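Local coordinates for genome polyprotein (Chicken sicinivirus JSY, PDB 6QWT) that acts, in this 3Dpol part of the polyprotein, as the RNA-dependent RNA polymerase that probably copies the viral RNA genome, at residues A182-A185 against G186-F190; Y271-S274 against I275-K279. All coordinates share one frame; numbering follows the deposited sequence.

Contact 1 (A182-A185 against G186-F190); sequences AIIA and GRMLF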
loop_
_atom_site.group_PDB
_atom_site.type_symbol
_atom_site.label_atom_id
_atom_site.label_comp_id
_atom_site.label_asym_id
_atom_site.label_seq_id
_atom_site.Cartn_x
_atom_site.Cartn_y
_atom_site.Cartn_z
ATOM N N ALA A 182 15.061 6.220 -10.227
ATOM C CA ALA A 182 14.750 4.807 -10.033
ATOM C C ALA A 182 13.274 4.525 -10.280
ATOM O O ALA A 182 12.916 3.424 -10.717
ATOM C CB ALA A 182 15.143 4.364 -8.626
ATOM N N ILE A 183 12.407 5.500 -10.010
ATOM C CA ILE A 183 10.979 5.300 -10.224
ATOM C C ILE A 183 10.661 5.265 -11.713
ATOM O O ILE A 183 9.894 4.413 -12.178
ATOM C CB ILE A 183 10.179 6.390 -9.488
ATOM C CG1 ILE A 183 9.996 6.000 -8.021
ATOM C CG2 ILE A 183 8.831 6.623 -10.154
ATOM C CD1 ILE A 183 9.893 7.176 -7.091
ATOM N N ILE A 184 11.257 6.174 -12.488
ATOM C CA ILE A 184 10.995 6.211 -13.923
ATOM C C ILE A 184 11.556 4.968 -14.606
ATOM O O ILE A 184 10.916 4.393 -15.496
ATOM C CB ILE A 184 11.560 7.509 -14.528
ATOM C CG1 ILE A 184 10.803 8.717 -13.972
ATOM C CG2 ILE A 184 11.456 7.483 -16.041
ATOM C CD1 ILE A 184 11.405 10.047 -14.363
ATOM N N ALA A 185 12.750 4.525 -14.200
ATOM C CA ALA A 185 13.291 3.280 -14.737
ATOM C C ALA A 185 12.394 2.098 -14.393
ATOM O O ALA A 185 12.184 1.205 -15.221
ATOM C CB ALA A 185 14.707 3.050 -14.212
ATOM N N GLY A 186 11.848 2.080 -13.175
ATOM C CA GLY A 186 10.955 1.001 -12.790
ATOM C C GLY A 186 9.643 1.031 -13.551
ATOM O O GLY A 186 9.112 -0.016 -13.933
ATOM N N ARG A 187 9.097 2.228 -13.778
ATOM C CA ARG A 187 7.895 2.348 -14.591
ATOM C C ARG A 187 8.163 2.015 -16.051
ATOM O O ARG A 187 7.225 1.688 -16.784
ATOM C CB ARG A 187 7.311 3.759 -14.476
ATOM C CG ARG A 187 6.865 4.131 -13.075
ATOM C CD ARG A 187 6.377 5.570 -13.010
ATOM N NE ARG A 187 4.948 5.632 -12.722
ATOM C CZ ARG A 187 4.036 6.117 -13.557
ATOM N NH1 ARG A 187 4.400 6.594 -14.741
ATOM N NH2 ARG A 187 2.757 6.126 -13.209
ATOM N N MET A 188 9.415 2.096 -16.496
ATOM C CA MET A 188 9.728 1.648 -17.847
ATOM C C MET A 188 9.737 0.127 -17.921
ATOM O O MET A 188 9.047 -0.468 -18.756
ATOM C CB MET A 188 11.071 2.228 -18.297
ATOM C CG MET A 188 11.026 3.719 -18.604
ATOM S SD MET A 188 12.663 4.418 -18.897
ATOM C CE MET A 188 13.078 3.670 -20.474
ATOM N N LEU A 189 10.494 -0.521 -17.027
ATOM C CA LEU A 189 10.655 -1.972 -17.083
ATOM C C LEU A 189 9.347 -2.697 -16.792
ATOM O O LEU A 189 9.009 -3.676 -17.470
ATOM C CB LEU A 189 11.728 -2.419 -16.091
ATOM C CG LEU A 189 13.153 -1.921 -16.320
ATOM C CD1 LEU A 189 14.034 -2.291 -15.135
ATOM C CD2 LEU A 189 13.708 -2.501 -17.608
ATOM N N PHE A 190 8.603 -2.239 -15.786
ATOM C CA PHE A 190 7.411 -2.932 -15.312
ATOM C C PHE A 190 6.117 -2.212 -15.673
ATOM O O PHE A 190 5.046 -2.623 -15.213
ATOM C CB PHE A 190 7.494 -3.129 -13.796
ATOM C CG PHE A 190 8.716 -3.876 -13.349
ATOM C CD1 PHE A 190 8.751 -5.262 -13.393
ATOM C CD2 PHE A 190 9.832 -3.195 -12.888
ATOM C CE1 PHE A 190 9.878 -5.958 -12.985
ATOM C CE2 PHE A 190 10.960 -3.884 -12.478
ATOM C CZ PHE A 190 10.984 -5.266 -12.526
#

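Contact 2 (Y271-S274 against I275-K279); sequences YVQS and IYLSK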
loop_
_atom_site.group_PDB
_atom_site.type_symbol
_atom_site.label_atom_id
_atom_site.label_comp_id
_atom_site.label_asym_id
_atom_site.label_seq_id
_atom_site.Cartn_x
_atom_site.Cartn_y
_atom_site.Cartn_z
ATOM N N TYR A 271 16.710 -5.263 -11.413
ATOM C CA TYR A 271 15.886 -4.267 -10.735
ATOM C C TYR A 271 15.166 -4.872 -9.538
ATOM O O TYR A 271 15.034 -4.225 -8.493
ATOM C CB TYR A 271 14.880 -3.642 -11.698
ATOM C CG TYR A 271 14.235 -2.391 -11.135
ATOM C CD1 TYR A 271 14.746 -1.132 -11.426
ATOM C CD2 TYR A 271 13.131 -2.471 -10.293
ATOM C CE1 TYR A 271 14.165 0.015 -10.904
ATOM C CE2 TYR A 271 12.547 -1.335 -9.766
ATOM C CZ TYR A 271 13.066 -0.094 -10.075
ATOM O OH TYR A 271 12.483 1.042 -9.554
ATOM N N VAL A 272 14.687 -6.111 -9.668
ATOM C CA VAL A 272 14.052 -6.767 -8.531
ATOM C C VAL A 272 15.063 -6.999 -7.416
ATOM O O VAL A 272 14.720 -6.923 -6.229
ATOM C CB VAL A 272 13.373 -8.074 -8.985
ATOM C CG1 VAL A 272 12.797 -8.830 -7.795
ATOM C CG2 VAL A 272 12.279 -7.765 -9.998
ATOM N N GLN A 273 16.328 -7.250 -7.766
ATOM C CA GLN A 273 17.355 -7.375 -6.738
ATOM C C GLN A 273 17.520 -6.072 -5.965
ATOM O O GLN A 273 17.723 -6.087 -4.744
ATOM C CB GLN A 273 18.686 -7.806 -7.352
ATOM C CG GLN A 273 19.771 -8.030 -6.302
ATOM C CD GLN A 273 21.060 -8.577 -6.877
ATOM O OE1 GLN A 273 21.523 -8.139 -7.929
ATOM N NE2 GLN A 273 21.652 -9.542 -6.180
ATOM N N SER A 274 17.424 -4.932 -6.654
ATOM C CA SER A 274 17.489 -3.645 -5.971
ATOM C C SER A 274 16.294 -3.405 -5.060
ATOM O O SER A 274 16.283 -2.412 -4.324
ATOM C CB SER A 274 17.607 -2.504 -6.990
ATOM O OG SER A 274 16.336 -2.110 -7.479
ATOM N N ILE A 275 15.297 -4.284 -5.092
ATOM C CA ILE A 275 14.145 -4.195 -4.210
ATOM C C ILE A 275 14.326 -5.047 -2.958
ATOM O O ILE A 275 14.054 -4.581 -1.851
ATOM C CB ILE A 275 12.864 -4.586 -4.975
ATOM C CG1 ILE A 275 12.408 -3.430 -5.863
ATOM C CG2 ILE A 275 11.752 -4.979 -4.014
ATOM C CD1 ILE A 275 11.368 -3.823 -6.876
ATOM N N TYR A 276 14.794 -6.291 -3.103
ATOM C CA TYR A 276 14.969 -7.146 -1.933
ATOM C C TYR A 276 16.367 -7.070 -1.330
ATOM O O TYR A 276 16.570 -7.565 -0.217
ATOM C CB TYR A 276 14.613 -8.608 -2.262
ATOM C CG TYR A 276 15.489 -9.325 -3.277
ATOM C CD1 TYR A 276 15.020 -9.578 -4.559
ATOM C CD2 TYR A 276 16.758 -9.793 -2.940
ATOM C CE1 TYR A 276 15.794 -10.249 -5.488
ATOM C CE2 TYR A 276 17.544 -10.462 -3.866
ATOM C CZ TYR A 276 17.052 -10.687 -5.141
ATOM O OH TYR A 276 17.810 -11.351 -6.077
ATOM N N LEU A 277 17.331 -6.468 -2.031
ATOM C CA LEU A 277 18.657 -6.154 -1.486
ATOM C C LEU A 277 18.851 -4.654 -1.698
ATOM O O LEU A 277 19.583 -4.225 -2.594
ATOM C CB LEU A 277 19.758 -6.983 -2.159
ATOM C CG LEU A 277 21.144 -6.938 -1.508
ATOM C CD1 LEU A 277 21.070 -7.389 -0.057
ATOM C CD2 LEU A 277 22.133 -7.794 -2.286
ATOM N N SER A 278 18.189 -3.858 -0.864
ATOM C CA SER A 278 18.000 -2.437 -1.107
ATOM C C SER A 278 18.887 -1.594 -0.199
ATOM O O SER A 278 19.230 -1.997 0.915
ATOM C CB SER A 278 16.534 -2.053 -0.890
ATOM O OG SER A 278 16.125 -2.389 0.426
ATOM N N LYS A 279 19.240 -0.406 -0.686
ATOM C CA LYS A 279 20.023 0.560 0.071
ATOM C C LYS A 279 19.104 1.624 0.655
ATOM O O LYS A 279 18.193 2.111 -0.020
ATOM C CB LYS A 279 21.087 1.218 -0.812
ATOM C CG LYS A 279 22.110 0.242 -1.362
ATOM C CD LYS A 279 22.759 0.763 -2.628
ATOM C CE LYS A 279 23.699 1.905 -2.325
ATOM N NZ LYS A 279 24.385 2.411 -3.544
HETATM O O HOH W 1 18.063 -0.023 -3.584
#

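Contact 1 (A182-A185 against G186-F190)
Ala182 O accepts the backbone N-H of Gly186 at 3.0 Å, one of four successive i to i+4 bonds, to Gly186, Arg187, Met188 and Leu189, within alpha-helix 180-189 of the polymerase. At Ile183 the next bond is shorter, Arg187 N to Ile183 O 2.8 Å, and the two side chains run side by side in the same direction, CG2 of Ile183 lying 3.9 Å from CD of Arg187. The arginine chain bends at chi3 (114°) beyond this apolar stem, and its guanidinium group reaches the carbonyl of Asp102. Ile184 O takes Met188 N at 2.9 Å, while CG2 of Ile184 comes loosely to SD of Met188, 4.4 Å away; both side chains pack against helix 91-96. Ala185 O receives Leu189 N at 3.0 Å along a nearly straight N-H path (166°), plus a weak second bond from Met188 N. Met188 and Leu189 both meet Leu146 of helix 136-147, as does Ala185. The chemistry therefore divides the work: main-chain bonds hold this piece of helix, while its side chains mostly serve neighbouring elements.

Contact 2 (Y271-S274 against I275-K279)
This is a helix-to-strand junction, a local contact in which the last turn of helix 267-276 ends and the chain runs on into strand 277-282 within the catalytic region of the polymerase. Val272 O is shared by two backbone donors, Ile275 N (i+3) at 2.9 Å and Tyr276 N (i+4) at 3.2 Å. It can serve both because the first stands far above the carbonyl plane while the second lies nearly on the C=O axis. One residue on, Leu277 N reaches Gln273 O at 2.8 Å just where the chain leaves helical geometry.

The Tyr276 ring is turned back over this turn. Its CG sits between the backbone N and the carbonyl carbon (chi1 65°), which carries the ring across Gln273, whose CA lies over one face in a CH-pi contact, 3.8 Å from the ring centroid. Val272 CG1 adds an apolar touch at Tyr276 CD1. Beyond the junction, strand 277-282 pairs antiparallel with 285-290 in a beta hairpin and parallel with 152-157 in the five-stranded mixed sheet of the polymerase.

On another side of the turn, CD1 of Ile275 approaches CE2 of Tyr271 at 4.0 Å, the two side chains crossing at a slant. Ser274 OG donates back to Tyr271 O at 2.7 Å and lies over the centre of the tyrosine ring; Ser274 OG is also hydrogen-bonded to the hydroxyl of Tyr151. A water accepts from Lys279 N (3.2 Å to its oxygen) and lies 3.1 Å from Ser274 O, to which it may donate, thereby bridging helix end and strand. Ile275 also rests on Phe246 of helix 243-256, and CB of Leu277 lies close to Gln273 O.

How the contacts relate
Followed from the N terminus, the chain passes first through contact 1, within helix 180-189 and the turn after it, and later through contact 2, at the exit of helix 267-276. Neither closes a loop: contact 1 is a length of helix, contact 2 a helix-to-strand exit; they lie in series, neither nesting nor crossing, with centres about 13 Å apart. In space they meet. The hydroxyl of Tyr271 probably hydrogen-bonds to Ala182 O (OH to O 2.7 Å) and rests near the backbone of Gly186, while the Phe190 ring packs against Tyr271 and Val272. Two helices distant in sequence are thus joined, and through contact 2 the pair connects to the mixed sheet containing strand 277-282.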